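Local coordinates for lipoprotein NlpE (Escherichia coli, PDB 2Z4I), which takes part in copper homeostasis and in the attachment of cells to hydrophobic surfaces, and activates the Cpx pathway from the outer membrane, at residues 50-55 with 64-69; 149-154 with 193-198. The protein carries 1 engineered substitution. All blocks are in the same frame, centred on the assembly; numbering follows the deposited sequence.

Contact 1 of 2, residues 50-55 with 64-69; sequences VMNERY and SFASYG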
loop_
_atom_site.group_PDB
_atom_site.type_symbol
_atom_site.label_atom_id
_atom_site.label_comp_id
_atom_site.label_asym_id
_atom_site.label_seq_id
_atom_site.Cartn_x
_atom_site.Cartn_y
_atom_site.Cartn_z
ATOM N N VAL A 50 30.626 -12.363 12.435
ATOM C CA VAL A 50 30.848 -10.938 12.284
ATOM C C VAL A 50 29.501 -10.384 11.873
ATOM O O VAL A 50 28.825 -10.954 11.009
ATOM C CB VAL A 50 31.910 -10.637 11.184
ATOM C CG1 VAL A 50 31.375 -11.033 9.814
ATOM C CG2 VAL A 50 32.292 -9.159 11.221
HETATM N N MSE A 51 29.099 -9.300 12.519
HETATM C CA MSE A 51 27.828 -8.673 12.214
HETATM C C MSE A 51 28.041 -7.234 11.797
HETATM O O MSE A 51 28.899 -6.541 12.338
HETATM C CB MSE A 51 26.905 -8.709 13.421
HETATM C CG MSE A 51 25.574 -8.055 13.149
HETATM SE SE MSE A 51 24.332 -8.378 14.570
HETATM C CE MSE A 51 23.855 -10.201 14.093
ATOM N N ASN A 52 27.251 -6.783 10.837
ATOM C CA ASN A 52 27.373 -5.429 10.367
ATOM C C ASN A 52 26.028 -4.750 10.467
ATOM O O ASN A 52 25.010 -5.322 10.074
ATOM C CB ASN A 52 27.829 -5.423 8.913
ATOM C CG ASN A 52 28.146 -4.027 8.406
ATOM O OD1 ASN A 52 27.879 -3.707 7.254
ATOM N ND2 ASN A 52 28.732 -3.199 9.257
ATOM N N GLU A 53 26.015 -3.533 10.991
ATOM C CA GLU A 53 24.772 -2.796 11.087
ATOM C C GLU A 53 24.951 -1.439 10.446
ATOM O O GLU A 53 25.851 -0.701 10.824
ATOM C CB GLU A 53 24.365 -2.612 12.544
ATOM C CG GLU A 53 24.159 -3.904 13.299
ATOM C CD GLU A 53 23.720 -3.659 14.723
ATOM O OE1 GLU A 53 23.922 -4.552 15.564
ATOM O OE2 GLU A 53 23.166 -2.573 15.001
ATOM N N ARG A 54 24.100 -1.115 9.478
ATOM C CA ARG A 54 24.162 0.168 8.796
ATOM C C ARG A 54 22.840 0.908 8.972
ATOM O O ARG A 54 21.776 0.337 8.789
ATOM C CB ARG A 54 24.457 -0.042 7.325
ATOM C CG ARG A 54 24.661 1.248 6.602
ATOM C CD ARG A 54 25.033 1.054 5.150
ATOM N NE ARG A 54 24.743 2.287 4.431
ATOM C CZ ARG A 54 25.395 3.433 4.611
ATOM N NH1 ARG A 54 26.397 3.498 5.486
ATOM N NH2 ARG A 54 25.015 4.523 3.949
ATOM N N TYR A 55 22.909 2.186 9.320
ATOM C CA TYR A 55 21.712 2.984 9.565
ATOM C C TYR A 55 21.260 3.847 8.411
ATOM O O TYR A 55 21.885 4.858 8.103
ATOM C CB TYR A 55 21.938 3.867 10.790
ATOM C CG TYR A 55 22.141 3.067 12.043
ATOM C CD1 TYR A 55 21.063 2.724 12.859
ATOM C CD2 TYR A 55 23.396 2.575 12.370
ATOM C CE1 TYR A 55 21.232 1.903 13.968
ATOM C CE2 TYR A 55 23.579 1.752 13.475
ATOM C CZ TYR A 55 22.492 1.417 14.269
ATOM O OH TYR A 55 22.681 0.578 15.342
ATOM N N SER A 64 27.408 3.356 10.557
ATOM C CA SER A 64 27.328 1.915 10.717
ATOM C C SER A 64 28.444 1.405 11.620
ATOM O O SER A 64 29.438 2.089 11.837
ATOM C CB SER A 64 27.377 1.226 9.351
ATOM O OG SER A 64 28.534 1.573 8.635
ATOM N N PHE A 65 28.268 0.212 12.173
ATOM C CA PHE A 65 29.282 -0.363 13.042
ATOM C C PHE A 65 29.187 -1.883 13.027
ATOM O O PHE A 65 28.099 -2.444 12.984
ATOM C CB PHE A 65 29.123 0.187 14.466
ATOM C CG PHE A 65 27.924 -0.352 15.212
ATOM C CD1 PHE A 65 28.009 -1.550 15.932
ATOM C CD2 PHE A 65 26.710 0.342 15.202
ATOM C CE1 PHE A 65 26.904 -2.047 16.633
ATOM C CE2 PHE A 65 25.595 -0.144 15.900
ATOM C CZ PHE A 65 25.692 -1.340 16.616
ATOM N N ALA A 66 30.325 -2.557 13.052
ATOM C CA ALA A 66 30.319 -4.012 13.020
ATOM C C ALA A 66 30.739 -4.639 14.342
ATOM O O ALA A 66 31.347 -3.996 15.199
ATOM C CB ALA A 66 31.217 -4.508 11.904
ATOM N N SER A 67 30.408 -5.909 14.504
ATOM C CA SER A 67 30.752 -6.606 15.726
ATOM C C SER A 67 31.097 -8.041 15.388
ATOM O O SER A 67 30.678 -8.568 14.353
ATOM C CB SER A 67 29.587 -6.546 16.725
ATOM O OG SER A 67 28.367 -6.964 16.140
ATOM N N TYR A 68 31.880 -8.671 16.250
ATOM C CA TYR A 68 32.263 -10.036 15.986
ATOM C C TYR A 68 32.333 -10.761 17.307
ATOM O O TYR A 68 32.120 -10.160 18.354
ATOM C CB TYR A 68 33.610 -10.072 15.253
ATOM C CG TYR A 68 34.799 -9.797 16.129
ATOM C CD1 TYR A 68 35.608 -10.836 16.574
ATOM C CD2 TYR A 68 35.086 -8.505 16.559
ATOM C CE1 TYR A 68 36.678 -10.600 17.436
ATOM C CE2 TYR A 68 36.154 -8.251 17.428
ATOM C CZ TYR A 68 36.942 -9.308 17.865
ATOM O OH TYR A 68 37.963 -9.082 18.771
ATOM N N GLY A 69 32.621 -12.054 17.249
ATOM C CA GLY A 69 32.698 -12.862 18.449
ATOM C C GLY A 69 32.622 -14.299 17.998
ATOM O O GLY A 69 32.761 -14.569 16.815
#
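The side chains of E53 and F65 run alongside each other from neighbouring antiparallel strands. CB of E53 sits over one face of the phenyl ring, near its middle. CG is anti to the carbonyl carbon (chi1 -60°) and the chain runs extended beyond it, which carries the carboxylate across that face and out past the CZ end of the ring: CD of E53 is 3.6 Å from CZ of F65, with the two planes inclined 51° to each other. Y55 reaches the same ring from further along its strand. Its aromatic group crosses that of F65 obliquely, CE2 of Y55 being 3.7 Å from CE2 of F65, and F65 CD2 lies in plane at the tyrosine edge. Beyond this cluster, on the same face, CB of selenomethionine M51 comes to 3.5 Å from OG of S67. The backbone ladder sets these pairings. M51 with S67 and E53 with F65 are hydrogen-bonded pairs; N of M51 donates to O of S67, N of S67 returns a bond to O of M51 at 2.7 Å, and E53 N to F65 O is 3.1 Å. This is the hairpin of strands 48-56 and 64-72 in the up-and-down antiparallel sheet of the N-terminal beta-barrel domain. V50, N52 and R54 alternate to the other face, opposite Y68, A66 and S64 in non-hydrogen-bonded pairs; there CB of R54 is 3.8 Å from CB of S64. On its far edge, strand 48-56 pairs with strand 34-43, where V50, N52 and R54 exchange backbone bonds with F42, S40 and E38.

Contact 2 of 2, residues 149-154 with 193-198; sequences KRFMVA and PTKVLA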
loop_
_atom_site.group_PDB
_atom_site.type_symbol
_atom_site.label_atom_id
_atom_site.label_comp_id
_atom_site.label_asym_id
_atom_site.label_seq_id
_atom_site.Cartn_x
_atom_site.Cartn_y
_atom_site.Cartn_z
ATOM N N LYS A 149 -24.639 12.681 -3.836
ATOM C CA LYS A 149 -23.941 13.873 -4.313
ATOM C C LYS A 149 -23.959 13.840 -5.840
ATOM O O LYS A 149 -24.071 12.773 -6.447
ATOM C CB LYS A 149 -22.505 13.893 -3.778
ATOM C CG LYS A 149 -22.429 13.972 -2.254
ATOM C CD LYS A 149 -23.033 15.278 -1.743
ATOM C CE LYS A 149 -23.217 15.276 -0.225
ATOM N NZ LYS A 149 -24.215 14.248 0.243
ATOM N N ARG A 150 -23.859 15.002 -6.467
ATOM C CA ARG A 150 -23.896 15.048 -7.919
ATOM C C ARG A 150 -22.690 15.762 -8.533
ATOM O O ARG A 150 -22.503 16.965 -8.335
ATOM C CB ARG A 150 -25.206 15.709 -8.361
ATOM C CG ARG A 150 -25.411 15.786 -9.850
ATOM C CD ARG A 150 -25.273 17.217 -10.301
ATOM N NE ARG A 150 -26.388 18.034 -9.839
ATOM C CZ ARG A 150 -26.367 19.362 -9.789
ATOM N NH1 ARG A 150 -25.281 20.027 -10.169
ATOM N NH2 ARG A 150 -27.438 20.028 -9.369
ATOM N N PHE A 151 -21.878 15.012 -9.279
ATOM C CA PHE A 151 -20.690 15.568 -9.921
ATOM C C PHE A 151 -20.867 15.800 -11.407
ATOM O O PHE A 151 -21.835 15.332 -12.010
ATOM C CB PHE A 151 -19.491 14.645 -9.739
ATOM C CG PHE A 151 -19.704 13.568 -8.740
ATOM C CD1 PHE A 151 -20.271 12.363 -9.118
ATOM C CD2 PHE A 151 -19.319 13.749 -7.413
ATOM C CE1 PHE A 151 -20.451 11.335 -8.189
ATOM C CE2 PHE A 151 -19.493 12.727 -6.460
ATOM C CZ PHE A 151 -20.063 11.512 -6.854
HETATM N N MSE A 152 -19.919 16.530 -11.992
HETATM C CA MSE A 152 -19.935 16.796 -13.424
HETATM C C MSE A 152 -19.217 15.658 -14.148
HETATM O O MSE A 152 -18.243 15.099 -13.636
HETATM C CB MSE A 152 -19.223 18.098 -13.729
HETATM C CG MSE A 152 -20.015 19.335 -13.419
HETATM SE SE MSE A 152 -18.832 20.848 -13.540
HETATM C CE MSE A 152 -18.480 21.026 -11.647
ATOM N N VAL A 153 -19.684 15.319 -15.339
ATOM C CA VAL A 153 -19.075 14.238 -16.089
ATOM C C VAL A 153 -18.380 14.799 -17.320
ATOM O O VAL A 153 -18.999 15.468 -18.138
ATOM C CB VAL A 153 -20.148 13.194 -16.492
ATOM C CG1 VAL A 153 -19.508 12.017 -17.182
ATOM C CG2 VAL A 153 -20.890 12.735 -15.259
ATOM N N ALA A 154 -17.084 14.540 -17.437
ATOM C CA ALA A 154 -16.313 15.029 -18.573
ATOM C C ALA A 154 -17.070 14.731 -19.859
ATOM O O ALA A 154 -17.552 13.613 -20.051
ATOM C CB ALA A 154 -14.937 14.363 -18.609
ATOM N N PRO A 193 -9.816 24.887 -11.443
ATOM C CA PRO A 193 -9.491 23.505 -11.009
ATOM C C PRO A 193 -10.646 22.929 -10.203
ATOM O O PRO A 193 -10.781 23.232 -9.016
ATOM C CB PRO A 193 -8.246 23.593 -10.144
ATOM C CG PRO A 193 -8.430 24.989 -9.537
ATOM C CD PRO A 193 -8.978 25.849 -10.703
ATOM N N THR A 194 -11.474 22.104 -10.843
ATOM C CA THR A 194 -12.615 21.501 -10.157
ATOM C C THR A 194 -12.802 20.012 -10.477
ATOM O O THR A 194 -12.700 19.578 -11.625
ATOM C CB THR A 194 -13.925 22.246 -10.496
ATOM O OG1 THR A 194 -14.479 21.720 -11.700
ATOM C CG2 THR A 194 -13.658 23.723 -10.716
ATOM N N LYS A 195 -13.080 19.242 -9.431
ATOM C CA LYS A 195 -13.303 17.802 -9.527
ATOM C C LYS A 195 -14.332 17.510 -10.620
ATOM O O LYS A 195 -15.310 18.236 -10.763
ATOM C CB LYS A 195 -13.811 17.289 -8.177
ATOM C CG LYS A 195 -13.632 15.812 -7.927
ATOM C CD LYS A 195 -14.261 15.413 -6.589
ATOM C CE LYS A 195 -15.787 15.519 -6.624
ATOM N NZ LYS A 195 -16.445 14.970 -5.394
ATOM N N VAL A 196 -14.108 16.449 -11.386
ATOM C CA VAL A 196 -15.017 16.077 -12.458
ATOM C C VAL A 196 -14.871 14.587 -12.715
ATOM O O VAL A 196 -13.766 14.048 -12.613
ATOM C CB VAL A 196 -14.681 16.828 -13.763
ATOM C CG1 VAL A 196 -13.245 16.552 -14.167
ATOM C CG2 VAL A 196 -15.592 16.371 -14.874
ATOM N N LEU A 197 -15.971 13.924 -13.063
ATOM C CA LEU A 197 -15.925 12.490 -13.318
ATOM C C LEU A 197 -15.563 12.187 -14.754
ATOM O O LEU A 197 -16.273 12.591 -15.680
ATOM C CB LEU A 197 -17.266 11.827 -13.014
ATOM C CG LEU A 197 -17.211 10.300 -13.131
ATOM C CD1 LEU A 197 -16.374 9.778 -11.977
ATOM C CD2 LEU A 197 -18.596 9.681 -13.072
ATOM N N ALA A 198 -14.464 11.461 -14.935
ATOM C CA ALA A 198 -14.002 11.087 -16.265
ATOM C C ALA A 198 -14.313 9.612 -16.481
ATOM O O ALA A 198 -13.862 8.757 -15.718
ATOM C CB ALA A 198 -12.503 11.331 -16.383
#
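M152, a selenomethionine, spans V196 and T194 with its two ends. Its CB meets the methyl CG2 of V196 at 4.2 Å. With CG anti to the carbonyl carbon (chi1 -77°) and a bend at chi3, the chain then turns along the facing strand, and its terminal CE comes to 4.1 Å from OG1 of T194, the two side chains standing roughly perpendicular; the carbonyl O of K195 is nearly as close to that methyl. The M152 backbone does the polar work: its O accepts the N-H of L197 at 2.6 Å. L197 O in turn accepts the N-H of A154 at 2.7 Å. L197 thus bonds to the residues before and after V153, a single bridge with the bond pattern of a parallel pair, although the short strand axes lie 86° apart. CG2 of V196 tucks beside this bridge, 3.5 Å from N of A154. At the other end, K195 brings NZ to 3.7 Å from CD2 of F151, at a slant to the ring, which also meets F182 of strand 174-185 edge-to-face. As in OB folds, the third and fifth strands meet in this way to close the barrel, with strand 127-135 behind them: Y133 touches V153 and L129 touches L197. Both cross-strand bonds use L197, so the polar join is confined to one residue of its strand; apart from the K195 amine near F151, the side chains add looser, mostly apolar contacts, consistent with a seam held at one point.

In the fold
Contact 1 belongs to the N-terminal domain and contact 2 to the C-terminal OB domain; their centres lie 56 Å apart and their nearest atoms about 40 Å, on opposite sides of the chain's centre. A flexible linker joins the domains, and in the crystal the N-terminal domain of one subunit interacts with the C-terminal domain of another. Contact 1 pairs sequence-adjacent strands of a hairpin, whereas contact 2 brings together strands separated by a helix and another strand. Strand 34-43, beside contact 1, starts at C34 of the C31-C34 disulfide; strand 127-135, behind contact 2, falls in a region that could contain a copper-binding motif.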